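Local structure of tryptophanyl-tRNA synthetase (Pyrococcus horikoshii, 3JXE) at residues S246-S251 with P259-Y264; D271-V276 with Y338-I343; P201-R206 with E229-Y234. The protein joins L-tryptophan to its cognate tRNA at the expense of ATP, as a class I aminoacyl-tRNA synthetase with a Rossmann-fold core. All coordinates share one frame; numbering follows the deposited sequence.

Contact 1. Residues S246-S251 with P259-Y264; sequences SLTSLS and PETAIY
Leu247 and Thr261 bring two loop segments together, their CA atoms 4.9 Å apart, where 246-251 runs in irregular conformation past a short 3-10 turn formed by Pro259 to Thr261. One backbone hydrogen bond spans the gap: Leu247 N donates to Thr261 O at 3.3 Å, nearly straight, with an N-H...O angle of 164°. Around it the side chain of Thr261 does most of the touching. With chi1 at 55°, its OG1 sits between the backbone N and the carbonyl carbon, and Ser246 CB lies alongside, 3.7 Å from that OG1; the hydroxyl itself is bonded to Lys258 O. The other branch, CG2, is left beside the backbone N and meets Thr248 OG1 at 3.4 Å, the two threonine side chains crossing at about a right angle. Leu247 reaches along the turn instead, CD1 lying 3.9 Å from Glu260 O, and its buried side chain also touches Trp306 of helix 301-311. Farther along, Ser249 OG accepts from Ser251 N at 3.1 Å, which makes an ST turn. The seven residues between the segments include the KMSKS region, Lys253 to Ser257, and the pairing is consistent with a closure at the base of this signature loop of class I synthetases.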
ATOM      1  N   SER B 246       2.536   1.525 -34.350  1.00 80.35           N
ATOM      2  CA  SER B 246       1.217   1.130 -34.834  1.00 80.91           C
ATOM      3  C   SER B 246       1.231   1.012 -36.357  1.00 81.36           C
ATOM      4  O   SER B 246       2.171   1.472 -37.010  1.00 81.35           O
ATOM      5  CB  SER B 246       0.145   2.121 -34.369  1.00 80.86           C
ATOM      6  OG  SER B 246       0.259   3.367 -35.034  1.00 80.88           O
ATOM      7  N   LEU B 247       0.191   0.390 -36.912  1.00 81.99           N
ATOM      8  CA  LEU B 247       0.081   0.166 -38.356  1.00 82.60           C
ATOM      9  C   LEU B 247       0.189   1.445 -39.183  1.00 82.98           C
ATOM     10  O   LEU B 247       1.064   1.558 -40.047  1.00 83.10           O
ATOM     11  CB  LEU B 247      -1.230  -0.554 -38.689  1.00 82.64           C
ATOM     12  CG  LEU B 247      -1.261  -2.078 -38.577  1.00 82.98           C
ATOM     13  CD1 LEU B 247      -2.697  -2.575 -38.488  1.00 83.22           C
ATOM     14  CD2 LEU B 247      -0.528  -2.735 -39.746  1.00 83.26           C
ATOM     15  N   THR B 248      -0.695   2.402 -38.912  1.00 83.37           N
ATOM     16  CA  THR B 248      -0.775   3.624 -39.710  1.00 83.79           C
ATOM     17  C   THR B 248       0.316   4.629 -39.343  1.00 83.99           C
ATOM     18  O   THR B 248       1.121   5.016 -40.193  1.00 84.06           O
ATOM     19  CB  THR B 248      -2.165   4.302 -39.594  1.00 83.81           C
ATOM     20  OG1 THR B 248      -2.431   4.624 -38.224  1.00 83.96           O
ATOM     21  CG2 THR B 248      -3.267   3.382 -40.124  1.00 83.96           C
ATOM     22  N   SER B 249       0.344   5.030 -38.074  1.00 84.23           N
ATOM     23  CA  SER B 249       1.216   6.108 -37.608  1.00 84.42           C
ATOM     24  C   SER B 249       2.662   5.669 -37.360  1.00 84.47           C
ATOM     25  O   SER B 249       2.932   4.502 -37.062  1.00 84.54           O
ATOM     26  CB  SER B 249       0.628   6.754 -36.348  1.00 84.43           C
ATOM     27  OG  SER B 249       1.358   7.909 -35.973  1.00 84.60           O
ATOM     28  N   LEU B 250       3.585   6.619 -37.497  1.00 84.49           N
ATOM     29  CA  LEU B 250       4.997   6.400 -37.187  1.00 84.52           C
ATOM     30  C   LEU B 250       5.361   7.080 -35.863  1.00 84.41           C
ATOM     31  O   LEU B 250       6.449   6.868 -35.318  1.00 84.37           O
ATOM     32  CB  LEU B 250       5.898   6.889 -38.337  1.00 84.60           C
ATOM     33  CG  LEU B 250       6.059   8.384 -38.669  1.00 84.85           C
ATOM     34  CD1 LEU B 250       7.323   8.611 -39.499  1.00 84.85           C
ATOM     35  CD2 LEU B 250       4.837   8.980 -39.377  1.00 84.91           C
ATOM     36  N   SER B 251       4.435   7.894 -35.357  1.00 84.24           N
ATOM     37  CA  SER B 251       4.589   8.575 -34.075  1.00 84.11           C
ATOM     38  C   SER B 251       3.866   7.816 -32.959  1.00 83.97           C
ATOM     39  O   SER B 251       2.937   7.047 -33.220  1.00 83.92           O
ATOM     40  CB  SER B 251       4.074  10.017 -34.165  1.00 84.12           C
ATOM     41  OG  SER B 251       2.659  10.068 -34.224  1.00 84.26           O
ATOM     42  N   PRO B 259      -7.406   0.452 -31.162  1.00 83.80           N
ATOM     43  CA  PRO B 259      -7.427  -0.992 -31.419  1.00 83.62           C
ATOM     44  C   PRO B 259      -7.284  -1.369 -32.896  1.00 83.46           C
ATOM     45  O   PRO B 259      -6.811  -2.465 -33.205  1.00 83.46           O
ATOM     46  CB  PRO B 259      -8.802  -1.424 -30.894  1.00 83.60           C
ATOM     47  CG  PRO B 259      -9.626  -0.192 -30.906  1.00 83.67           C
ATOM     48  CD  PRO B 259      -8.682   0.920 -30.590  1.00 83.78           C
ATOM     49  N   GLU B 260      -7.679  -0.465 -33.791  1.00 83.21           N
ATOM     50  CA  GLU B 260      -7.649  -0.731 -35.228  1.00 82.95           C
ATOM     51  C   GLU B 260      -6.226  -0.745 -35.797  1.00 82.47           C
ATOM     52  O   GLU B 260      -5.994  -1.281 -36.882  1.00 82.50           O
ATOM     53  CB  GLU B 260      -8.522   0.278 -35.978  1.00 83.11           C
ATOM     54  CG  GLU B 260      -9.113  -0.265 -37.281  1.00 84.13           C
ATOM     55  CD  GLU B 260     -10.071   0.706 -37.967  1.00 85.57           C
ATOM     56  OE1 GLU B 260     -10.305   1.817 -37.432  1.00 86.09           O
ATOM     57  OE2 GLU B 260     -10.590   0.352 -39.055  1.00 86.03           O
ATOM     58  N   THR B 261      -5.283  -0.165 -35.059  1.00 81.89           N
ATOM     59  CA  THR B 261      -3.876  -0.133 -35.472  1.00 81.30           C
ATOM     60  C   THR B 261      -2.997  -1.024 -34.590  1.00 80.78           C
ATOM     61  O   THR B 261      -1.765  -0.987 -34.676  1.00 80.65           O
ATOM     62  CB  THR B 261      -3.315   1.308 -35.485  1.00 81.38           C
ATOM     63  OG1 THR B 261      -3.508   1.917 -34.201  1.00 81.50           O
ATOM     64  CG2 THR B 261      -4.000   2.146 -36.559  1.00 81.37           C
ATOM     65  N   ALA B 262      -3.642  -1.830 -33.750  1.00 80.14           N
ATOM     66  CA  ALA B 262      -2.943  -2.728 -32.840  1.00 79.54           C
ATOM     67  C   ALA B 262      -3.275  -4.190 -33.124  1.00 79.12           C
ATOM     68  O   ALA B 262      -4.431  -4.538 -33.373  1.00 79.08           O
ATOM     69  CB  ALA B 262      -3.282  -2.379 -31.398  1.00 79.58           C
ATOM     70  N   ILE B 263      -2.251  -5.038 -33.087  1.00 78.54           N
ATOM     71  CA  ILE B 263      -2.443  -6.478 -33.197  1.00 77.98           C
ATOM     72  C   ILE B 263      -2.454  -7.087 -31.799  1.00 77.64           C
ATOM     73  O   ILE B 263      -1.408  -7.233 -31.162  1.00 77.61           O
ATOM     74  CB  ILE B 263      -1.351  -7.162 -34.071  1.00 77.97           C
ATOM     75  CG1 ILE B 263      -1.224  -6.484 -35.444  1.00 77.87           C
ATOM     76  CG2 ILE B 263      -1.625  -8.660 -34.210  1.00 77.88           C
ATOM     77  CD1 ILE B 263      -2.474  -6.535 -36.329  1.00 77.87           C
ATOM     78  N   TYR B 264      -3.650  -7.423 -31.327  1.00 77.20           N
ATOM     79  CA  TYR B 264      -3.817  -8.055 -30.025  1.00 76.83           C
ATOM     80  C   TYR B 264      -3.418  -9.524 -30.081  1.00 76.60           C
ATOM     81  O   TYR B 264      -3.591 -10.183 -31.107  1.00 76.54           O
ATOM     82  CB  TYR B 264      -5.261  -7.917 -29.545  1.00 76.82           C
ATOM     83  CG  TYR B 264      -5.676  -6.492 -29.266  1.00 76.85           C
ATOM     84  CD1 TYR B 264      -6.325  -5.731 -30.238  1.00 76.95           C
ATOM     85  CD2 TYR B 264      -5.419  -5.903 -28.030  1.00 76.99           C
ATOM     86  CE1 TYR B 264      -6.709  -4.417 -29.984  1.00 77.01           C
ATOM     87  CE2 TYR B 264      -5.797  -4.592 -27.765  1.00 77.06           C
ATOM     88  CZ  TYR B 264      -6.441  -3.856 -28.745  1.00 77.04           C
ATOM     89  OH  TYR B 264      -6.814  -2.559 -28.482  1.00 76.99           O
TER

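Contact 2. Residues D271-V276 with Y338-I343; sequences DVEKKV and YLISKI
Ile340 lies against Val272, Glu273 and Val276 where two helices run nearly antiparallel, the axes of segments 271-276 and 338-343 approaching to 9.8 Å at an angle of 151°. The CA atoms of Glu273 and Ile340 come nearest, 6.4 Å apart, and no hydrogen bond crosses the interface, which is held by branched aliphatic side chains. Both branches of Ile340 are used. Its longer arm, set beside the backbone N by a chi1 of -71°, slides past Val276 in the opposite sense, CD1 resting 3.7 Å from Val276 CB. The other branch, CG2, touches Val272 CG1 at 4.0 Å and, on meeting Glu273 CG at 3.8 Å, packs on the methylene part of an acidic residue. This is a worked example of antiparallel helix packing through branched side chains, and it lays helix 269-277, which follows the KMSKS region in the chain, along the long helix 332-367. One turn on from Ile340, Ile343 presents its CG2 methyl to both branches of Val272, at 3.8 Å from CG1 and CG2 alike. Ile343, which is buried, also touches Trp306 and Phe311 of helix 301-311. At the margin, Glu273 stretches out beyond CG, and its OE1 reaches Gln344 NE2, one residue past Ile343, adding a polar link to the apolar seam.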
ATOM      1  N   ASP B 271      -9.170 -10.956 -38.225  1.00 76.25           N
ATOM      2  CA  ASP B 271      -8.910  -9.653 -37.606  1.00 76.31           C
ATOM      3  C   ASP B 271      -7.588  -9.066 -38.086  1.00 76.34           C
ATOM      4  O   ASP B 271      -7.507  -7.874 -38.380  1.00 76.31           O
ATOM      5  CB  ASP B 271      -8.916  -9.754 -36.077  1.00 76.31           C
ATOM      6  CG  ASP B 271     -10.317  -9.810 -35.496  1.00 76.43           C
ATOM      7  OD1 ASP B 271     -11.243  -9.212 -36.089  1.00 76.61           O
ATOM      8  OD2 ASP B 271     -10.489 -10.446 -34.434  1.00 76.43           O
ATOM      9  N   VAL B 272      -6.562  -9.912 -38.169  1.00 76.42           N
ATOM     10  CA  VAL B 272      -5.259  -9.513 -38.701  1.00 76.57           C
ATOM     11  C   VAL B 272      -5.402  -9.069 -40.155  1.00 76.73           C
ATOM     12  O   VAL B 272      -4.927  -7.992 -40.529  1.00 76.73           O
ATOM     13  CB  VAL B 272      -4.218 -10.657 -38.599  1.00 76.55           C
ATOM     14  CG1 VAL B 272      -2.903 -10.259 -39.259  1.00 76.46           C
ATOM     15  CG2 VAL B 272      -3.983 -11.039 -37.149  1.00 76.50           C
ATOM     16  N   GLU B 273      -6.072  -9.897 -40.955  1.00 76.97           N
ATOM     17  CA  GLU B 273      -6.305  -9.621 -42.375  1.00 77.23           C
ATOM     18  C   GLU B 273      -6.988  -8.272 -42.594  1.00 77.44           C
ATOM     19  O   GLU B 273      -6.458  -7.421 -43.307  1.00 77.45           O
ATOM     20  CB  GLU B 273      -7.107 -10.754 -43.027  1.00 77.20           C
ATOM     21  CG  GLU B 273      -6.276 -11.997 -43.346  1.00 77.24           C
ATOM     22  CD  GLU B 273      -7.112 -13.249 -43.586  1.00 77.25           C
ATOM     23  OE1 GLU B 273      -6.563 -14.362 -43.435  1.00 77.28           O
ATOM     24  OE2 GLU B 273      -8.310 -13.132 -43.926  1.00 76.96           O
ATOM     25  N   LYS B 274      -8.140  -8.075 -41.956  1.00 77.76           N
ATOM     26  CA  LYS B 274      -8.899  -6.827 -42.069  1.00 78.06           C
ATOM     27  C   LYS B 274      -8.091  -5.594 -41.659  1.00 78.43           C
ATOM     28  O   LYS B 274      -8.155  -4.567 -42.328  1.00 78.40           O
ATOM     29  CB  LYS B 274     -10.196  -6.900 -41.258  1.00 78.01           C
ATOM     30  CG  LYS B 274     -11.301  -7.726 -41.908  1.00 77.66           C
ATOM     31  CD  LYS B 274     -12.559  -7.776 -41.045  1.00 77.02           C
ATOM     32  CE  LYS B 274     -12.423  -8.780 -39.908  1.00 76.90           C
ATOM     33  NZ  LYS B 274     -13.684  -8.930 -39.132  1.00 76.87           N
ATOM     34  N   LYS B 275      -7.331  -5.704 -40.570  1.00 78.96           N
ATOM     35  CA  LYS B 275      -6.534  -4.582 -40.061  1.00 79.48           C
ATOM     36  C   LYS B 275      -5.408  -4.163 -41.008  1.00 79.97           C
ATOM     37  O   LYS B 275      -5.138  -2.970 -41.165  1.00 79.99           O
ATOM     38  CB  LYS B 275      -5.972  -4.894 -38.671  1.00 79.36           C
ATOM     39  CG  LYS B 275      -6.978  -4.710 -37.550  1.00 79.20           C
ATOM     40  CD  LYS B 275      -6.410  -5.137 -36.207  1.00 78.94           C
ATOM     41  CE  LYS B 275      -7.498  -5.155 -35.146  1.00 79.01           C
ATOM     42  NZ  LYS B 275      -6.980  -5.533 -33.804  1.00 79.16           N
ATOM     43  N   VAL B 276      -4.766  -5.144 -41.636  1.00 80.64           N
ATOM     44  CA  VAL B 276      -3.664  -4.879 -42.562  1.00 81.32           C
ATOM     45  C   VAL B 276      -4.174  -4.482 -43.955  1.00 81.94           C
ATOM     46  O   VAL B 276      -3.779  -3.437 -44.477  1.00 81.96           O
ATOM     47  CB  VAL B 276      -2.677  -6.073 -42.641  1.00 81.23           C
ATOM     48  CG1 VAL B 276      -1.550  -5.785 -43.624  1.00 81.18           C
ATOM     49  CG2 VAL B 276      -2.102  -6.384 -41.266  1.00 81.19           C
ATOM     50  N   TYR B 338       2.620 -11.329 -47.017  1.00 90.46           N
ATOM     51  CA  TYR B 338       3.759 -11.951 -46.349  1.00 89.55           C
ATOM     52  C   TYR B 338       3.798 -11.607 -44.859  1.00 88.85           C
ATOM     53  O   TYR B 338       4.134 -12.457 -44.034  1.00 88.79           O
ATOM     54  CB  TYR B 338       5.062 -11.550 -47.050  1.00 89.58           C
ATOM     55  CG  TYR B 338       6.329 -11.849 -46.277  1.00 89.64           C
ATOM     56  CD1 TYR B 338       6.698 -13.162 -45.973  1.00 89.72           C
ATOM     57  CD2 TYR B 338       7.166 -10.814 -45.865  1.00 89.66           C
ATOM     58  CE1 TYR B 338       7.866 -13.431 -45.266  1.00 89.76           C
ATOM     59  CE2 TYR B 338       8.333 -11.073 -45.162  1.00 89.65           C
ATOM     60  CZ  TYR B 338       8.676 -12.380 -44.865  1.00 89.74           C
ATOM     61  OH  TYR B 338       9.835 -12.627 -44.169  1.00 89.70           O
ATOM     62  N   LEU B 339       3.446 -10.367 -44.524  1.00 87.98           N
ATOM     63  CA  LEU B 339       3.371  -9.926 -43.131  1.00 87.11           C
ATOM     64  C   LEU B 339       2.243 -10.632 -42.382  1.00 86.60           C
ATOM     65  O   LEU B 339       2.456 -11.156 -41.289  1.00 86.55           O
ATOM     66  CB  LEU B 339       3.202  -8.402 -43.048  1.00 87.09           C
ATOM     67  CG  LEU B 339       2.955  -7.749 -41.680  1.00 86.72           C
ATOM     68  CD1 LEU B 339       4.149  -7.906 -40.751  1.00 86.57           C
ATOM     69  CD2 LEU B 339       2.603  -6.282 -41.846  1.00 86.40           C
ATOM     70  N   ILE B 340       1.053 -10.646 -42.984  1.00 85.93           N
ATOM     71  CA  ILE B 340      -0.137 -11.259 -42.384  1.00 85.26           C
ATOM     72  C   ILE B 340       0.101 -12.722 -42.019  1.00 84.91           C
ATOM     73  O   ILE B 340      -0.246 -13.155 -40.919  1.00 84.81           O
ATOM     74  CB  ILE B 340      -1.378 -11.119 -43.305  1.00 85.21           C
ATOM     75  CG1 ILE B 340      -1.853  -9.666 -43.335  1.00 84.99           C
ATOM     76  CG2 ILE B 340      -2.515 -12.022 -42.838  1.00 85.14           C
ATOM     77  CD1 ILE B 340      -2.777  -9.336 -44.485  1.00 84.67           C
ATOM     78  N   SER B 341       0.706 -13.466 -42.941  1.00 84.52           N
ATOM     79  CA  SER B 341       0.990 -14.889 -42.750  1.00 84.14           C
ATOM     80  C   SER B 341       1.883 -15.155 -41.539  1.00 83.79           C
ATOM     81  O   SER B 341       1.669 -16.123 -40.808  1.00 83.71           O
ATOM     82  CB  SER B 341       1.612 -15.488 -44.013  1.00 84.16           C
ATOM     83  OG  SER B 341       2.719 -14.722 -44.453  1.00 84.33           O
ATOM     84  N   LYS B 342       2.868 -14.284 -41.329  1.00 83.39           N
ATOM     85  CA  LYS B 342       3.787 -14.402 -40.194  1.00 82.99           C
ATOM     86  C   LYS B 342       3.139 -14.000 -38.867  1.00 82.79           C
ATOM     87  O   LYS B 342       3.420 -14.604 -37.828  1.00 82.75           O
ATOM     88  CB  LYS B 342       5.069 -13.602 -40.440  1.00 82.93           C
ATOM     89  CG  LYS B 342       5.842 -14.047 -41.676  1.00 82.67           C
ATOM     90  CD  LYS B 342       7.342 -14.128 -41.419  1.00 82.28           C
ATOM     91  CE  LYS B 342       7.722 -15.393 -40.647  1.00 81.87           C
ATOM     92  NZ  LYS B 342       7.346 -16.644 -41.376  1.00 81.57           N
ATOM     93  N   ILE B 343       2.275 -12.986 -38.906  1.00 82.52           N
ATOM     94  CA  ILE B 343       1.482 -12.599 -37.739  1.00 82.28           C
ATOM     95  C   ILE B 343       0.503 -13.718 -37.371  1.00 82.26           C
ATOM     96  O   ILE B 343       0.315 -14.021 -36.192  1.00 82.27           O
ATOM     97  CB  ILE B 343       0.716 -11.266 -37.959  1.00 82.18           C
ATOM     98  CG1 ILE B 343       1.691 -10.116 -38.234  1.00 81.95           C
ATOM     99  CG2 ILE B 343      -0.157 -10.939 -36.749  1.00 82.15           C
ATOM    100  CD1 ILE B 343       1.026  -8.793 -38.587  1.00 81.58           C
TER

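Contact 3. Residues P201-R206 with E229-Y234; sequences PTFFER and ESLGYY
Tyr233 slots between Phe203 and Arg206, joining two helix-to-strand loops of the Rossmann fold: residues 201-206 lead into strand 209-214, while the loop that holds residues 229-234 runs on into the parallel neighbour, strand 237-241. Stacking governs one face of the tyrosine ring. There the guanidinium of Arg206 lies flat, planes 5° apart and centres separated by 4.2 Å, an off-centre cation-pi contact displaced toward the hydroxyl; a bend at chi2 (-73°) folds the arginine chain back over the ring. On the opposite face the contacts are apolar. Phe203 CB sits over the ring, 3.8 Å from its centroid, as a CH-pi donor, while the two aromatic planes meet obliquely at 46°. Beyond, Phe203 CZ touches Leu231 CD1 at 3.8 Å, and Leu231 continues onto helix 160-171. Replacing Tyr233 by a serine would probably leave the Arg206 guanidinium without its flat support and open a gap beside Phe203. Polar contacts are fewer: Arg206 NH2 makes a weak, bent hydrogen bond of 2.8 Å to Gly232 O, which approaches the guanidinium at its edge. Backbone oxygens also border both tyrosines in the ring planes, Glu205 O lying 3.4 Å from Tyr233 CE2 and Arg206 O 3.3 Å from Tyr234 CD1.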
ATOM      1  N   PRO B 201       9.457  -5.037  -6.134  1.00 61.66           N
ATOM      2  CA  PRO B 201       9.936  -6.353  -6.565  1.00 61.98           C
ATOM      3  C   PRO B 201      11.441  -6.469  -6.841  1.00 62.39           C
ATOM      4  O   PRO B 201      11.939  -7.581  -7.022  1.00 62.45           O
ATOM      5  CB  PRO B 201       9.140  -6.611  -7.849  1.00 61.92           C
ATOM      6  CG  PRO B 201       7.936  -5.757  -7.722  1.00 61.72           C
ATOM      7  CD  PRO B 201       8.442  -4.520  -7.071  1.00 61.70           C
ATOM      8  N   THR B 202      12.156  -5.345  -6.867  1.00 62.91           N
ATOM      9  CA  THR B 202      13.618  -5.375  -6.999  1.00 63.42           C
ATOM     10  C   THR B 202      14.289  -5.823  -5.697  1.00 63.84           C
ATOM     11  O   THR B 202      15.482  -6.132  -5.680  1.00 63.87           O
ATOM     12  CB  THR B 202      14.206  -4.013  -7.437  1.00 63.37           C
ATOM     13  OG1 THR B 202      13.835  -2.999  -6.496  1.00 63.32           O
ATOM     14  CG2 THR B 202      13.714  -3.626  -8.822  1.00 63.34           C
ATOM     15  N   PHE B 203      13.513  -5.858  -4.617  1.00 64.39           N
ATOM     16  CA  PHE B 203      14.011  -6.285  -3.314  1.00 64.97           C
ATOM     17  C   PHE B 203      13.516  -7.687  -2.952  1.00 65.43           C
ATOM     18  O   PHE B 203      13.429  -8.034  -1.769  1.00 65.57           O
ATOM     19  CB  PHE B 203      13.610  -5.284  -2.220  1.00 64.95           C
ATOM     20  CG  PHE B 203      13.791  -3.839  -2.606  1.00 65.15           C
ATOM     21  CD1 PHE B 203      15.025  -3.365  -3.053  1.00 65.33           C
ATOM     22  CD2 PHE B 203      12.730  -2.945  -2.501  1.00 65.13           C
ATOM     23  CE1 PHE B 203      15.192  -2.028  -3.405  1.00 65.40           C
ATOM     24  CE2 PHE B 203      12.887  -1.606  -2.847  1.00 65.29           C
ATOM     25  CZ  PHE B 203      14.120  -1.146  -3.301  1.00 65.47           C
ATOM     26  N   PHE B 204      13.193  -8.489  -3.966  1.00 65.98           N
ATOM     27  CA  PHE B 204      12.769  -9.874  -3.745  1.00 66.49           C
ATOM     28  C   PHE B 204      13.931 -10.745  -3.279  1.00 66.95           C
ATOM     29  O   PHE B 204      13.743 -11.680  -2.497  1.00 66.92           O
ATOM     30  CB  PHE B 204      12.135 -10.471  -5.005  1.00 66.44           C
ATOM     31  CG  PHE B 204      10.627 -10.514  -4.975  1.00 66.25           C
ATOM     32  CD1 PHE B 204       9.882  -9.895  -5.974  1.00 66.13           C
ATOM     33  CD2 PHE B 204       9.952 -11.184  -3.956  1.00 65.96           C
ATOM     34  CE1 PHE B 204       8.488  -9.933  -5.957  1.00 66.01           C
ATOM     35  CE2 PHE B 204       8.559 -11.226  -3.928  1.00 65.91           C
ATOM     36  CZ  PHE B 204       7.825 -10.600  -4.931  1.00 65.91           C
ATOM     37  N   GLU B 205      15.127 -10.430  -3.769  1.00 67.57           N
ATOM     38  CA  GLU B 205      16.343 -11.145  -3.390  1.00 68.21           C
ATOM     39  C   GLU B 205      17.492 -10.175  -3.114  1.00 68.52           C
ATOM     40  O   GLU B 205      17.453  -9.016  -3.538  1.00 68.61           O
ATOM     41  CB  GLU B 205      16.742 -12.140  -4.484  1.00 68.28           C
ATOM     42  CG  GLU B 205      15.856 -13.381  -4.566  1.00 68.76           C
ATOM     43  CD  GLU B 205      16.164 -14.248  -5.776  1.00 69.45           C
ATOM     44  OE1 GLU B 205      17.357 -14.389  -6.131  1.00 69.70           O
ATOM     45  OE2 GLU B 205      15.209 -14.795  -6.372  1.00 69.71           O
ATOM     46  N   ARG B 206      18.510 -10.657  -2.404  1.00 68.90           N
ATOM     47  CA  ARG B 206      19.711  -9.868  -2.129  1.00 69.23           C
ATOM     48  C   ARG B 206      20.622  -9.785  -3.353  1.00 69.40           C
ATOM     49  O   ARG B 206      21.400  -8.840  -3.490  1.00 69.52           O
ATOM     50  CB  ARG B 206      20.472 -10.431  -0.925  1.00 69.29           C
ATOM     51  CG  ARG B 206      19.741 -10.294   0.407  1.00 69.59           C
ATOM     52  CD  ARG B 206      19.743  -8.858   0.910  1.00 70.07           C
ATOM     53  NE  ARG B 206      18.819  -8.674   2.029  1.00 70.52           N
ATOM     54  CZ  ARG B 206      18.608  -7.519   2.656  1.00 70.56           C
ATOM     55  NH1 ARG B 206      17.745  -7.462   3.660  1.00 70.45           N
ATOM     56  NH2 ARG B 206      19.255  -6.420   2.284  1.00 70.50           N
ATOM     57  N   GLU B 229      21.033   1.213  -2.385  1.00 71.84           N
ATOM     58  CA  GLU B 229      22.137   0.892  -1.477  1.00 72.19           C
ATOM     59  C   GLU B 229      21.854   1.265  -0.026  1.00 72.16           C
ATOM     60  O   GLU B 229      22.221   0.523   0.885  1.00 72.19           O
ATOM     61  CB  GLU B 229      23.436   1.538  -1.952  1.00 72.35           C
ATOM     62  CG  GLU B 229      24.121   0.773  -3.078  1.00 73.34           C
ATOM     63  CD  GLU B 229      25.279   1.544  -3.689  1.00 74.88           C
ATOM     64  OE1 GLU B 229      26.102   2.110  -2.930  1.00 75.32           O
ATOM     65  OE2 GLU B 229      25.369   1.577  -4.938  1.00 75.43           O
ATOM     66  N   SER B 230      21.197   2.404   0.183  1.00 72.17           N
ATOM     67  CA  SER B 230      20.809   2.833   1.527  1.00 72.23           C
ATOM     68  C   SER B 230      19.772   1.892   2.143  1.00 72.23           C
ATOM     69  O   SER B 230      19.627   1.833   3.365  1.00 72.26           O
ATOM     70  CB  SER B 230      20.277   4.267   1.509  1.00 72.25           C
ATOM     71  OG  SER B 230      19.009   4.338   0.882  1.00 72.55           O
ATOM     72  N   LEU B 231      19.056   1.163   1.288  1.00 72.23           N
ATOM     73  CA  LEU B 231      18.066   0.182   1.729  1.00 72.21           C
ATOM     74  C   LEU B 231      18.677  -1.215   1.852  1.00 72.29           C
ATOM     75  O   LEU B 231      18.010  -2.156   2.291  1.00 72.30           O
ATOM     76  CB  LEU B 231      16.860   0.160   0.782  1.00 72.14           C
ATOM     77  CG  LEU B 231      16.032   1.441   0.630  1.00 71.90           C
ATOM     78  CD1 LEU B 231      15.104   1.329  -0.566  1.00 71.75           C
ATOM     79  CD2 LEU B 231      15.252   1.782   1.892  1.00 71.81           C
ATOM     80  N   GLY B 232      19.943  -1.339   1.458  1.00 72.35           N
ATOM     81  CA  GLY B 232      20.697  -2.583   1.612  1.00 72.41           C
ATOM     82  C   GLY B 232      20.593  -3.538   0.438  1.00 72.47           C
ATOM     83  O   GLY B 232      20.729  -4.752   0.608  1.00 72.48           O
ATOM     84  N   TYR B 233      20.356  -2.990  -0.751  1.00 72.53           N
ATOM     85  CA  TYR B 233      20.246  -3.785  -1.972  1.00 72.65           C
ATOM     86  C   TYR B 233      21.111  -3.202  -3.085  1.00 72.95           C
ATOM     87  O   TYR B 233      21.574  -2.063  -2.993  1.00 72.91           O
ATOM     88  CB  TYR B 233      18.787  -3.864  -2.431  1.00 72.49           C
ATOM     89  CG  TYR B 233      17.900  -4.701  -1.537  1.00 72.06           C
ATOM     90  CD1 TYR B 233      17.262  -4.140  -0.429  1.00 71.58           C
ATOM     91  CD2 TYR B 233      17.694  -6.056  -1.799  1.00 71.61           C
ATOM     92  CE1 TYR B 233      16.447  -4.905   0.397  1.00 71.13           C
ATOM     93  CE2 TYR B 233      16.879  -6.830  -0.979  1.00 71.26           C
ATOM     94  CZ  TYR B 233      16.259  -6.247   0.116  1.00 71.08           C
ATOM     95  OH  TYR B 233      15.453  -7.007   0.931  1.00 70.97           O
ATOM     96  N   TYR B 234      21.337  -3.994  -4.130  1.00 73.32           N
ATOM     97  CA  TYR B 234      22.020  -3.507  -5.324  1.00 73.74           C
ATOM     98  C   TYR B 234      21.088  -2.595  -6.111  1.00 73.77           C
ATOM     99  O   TYR B 234      19.868  -2.779  -6.086  1.00 73.82           O
ATOM    100  CB  TYR B 234      22.449  -4.671  -6.214  1.00 73.89           C
ATOM    101  CG  TYR B 234      23.613  -5.481  -5.691  1.00 74.78           C
ATOM    102  CD1 TYR B 234      23.403  -6.672  -4.992  1.00 75.42           C
ATOM    103  CD2 TYR B 234      24.930  -5.064  -5.908  1.00 75.55           C
ATOM    104  CE1 TYR B 234      24.477  -7.426  -4.514  1.00 75.96           C
ATOM    105  CE2 TYR B 234      26.010  -5.810  -5.437  1.00 75.96           C
ATOM    106  CZ  TYR B 234      25.776  -6.988  -4.742  1.00 76.21           C
ATOM    107  OH  TYR B 234      26.840  -7.725  -4.274  1.00 76.57           O
TER

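Contacts 1 and 2 are neighbours, their centres 12 Å apart, and one lysine couples them: Lys275 on helix 269-277 sends NZ to Ala262 O, 2.8 Å away, and also to Pro259 O, tying the exit of the KMSKS loop to the helix pair. Contact 3 is about 38 Å from contact 1 and 44 Å from contact 2, centre to centre. The bound tryptophanyl-5'AMP is about 8 Å from the side chains of Ser246 in contact 1 and Thr202 in contact 3, whereas Ile343 of contact 2 is about 14 Å off. Contacts 1 and 3 thus lie near the adenylate on opposite sides of the chain's centre, without touching each other.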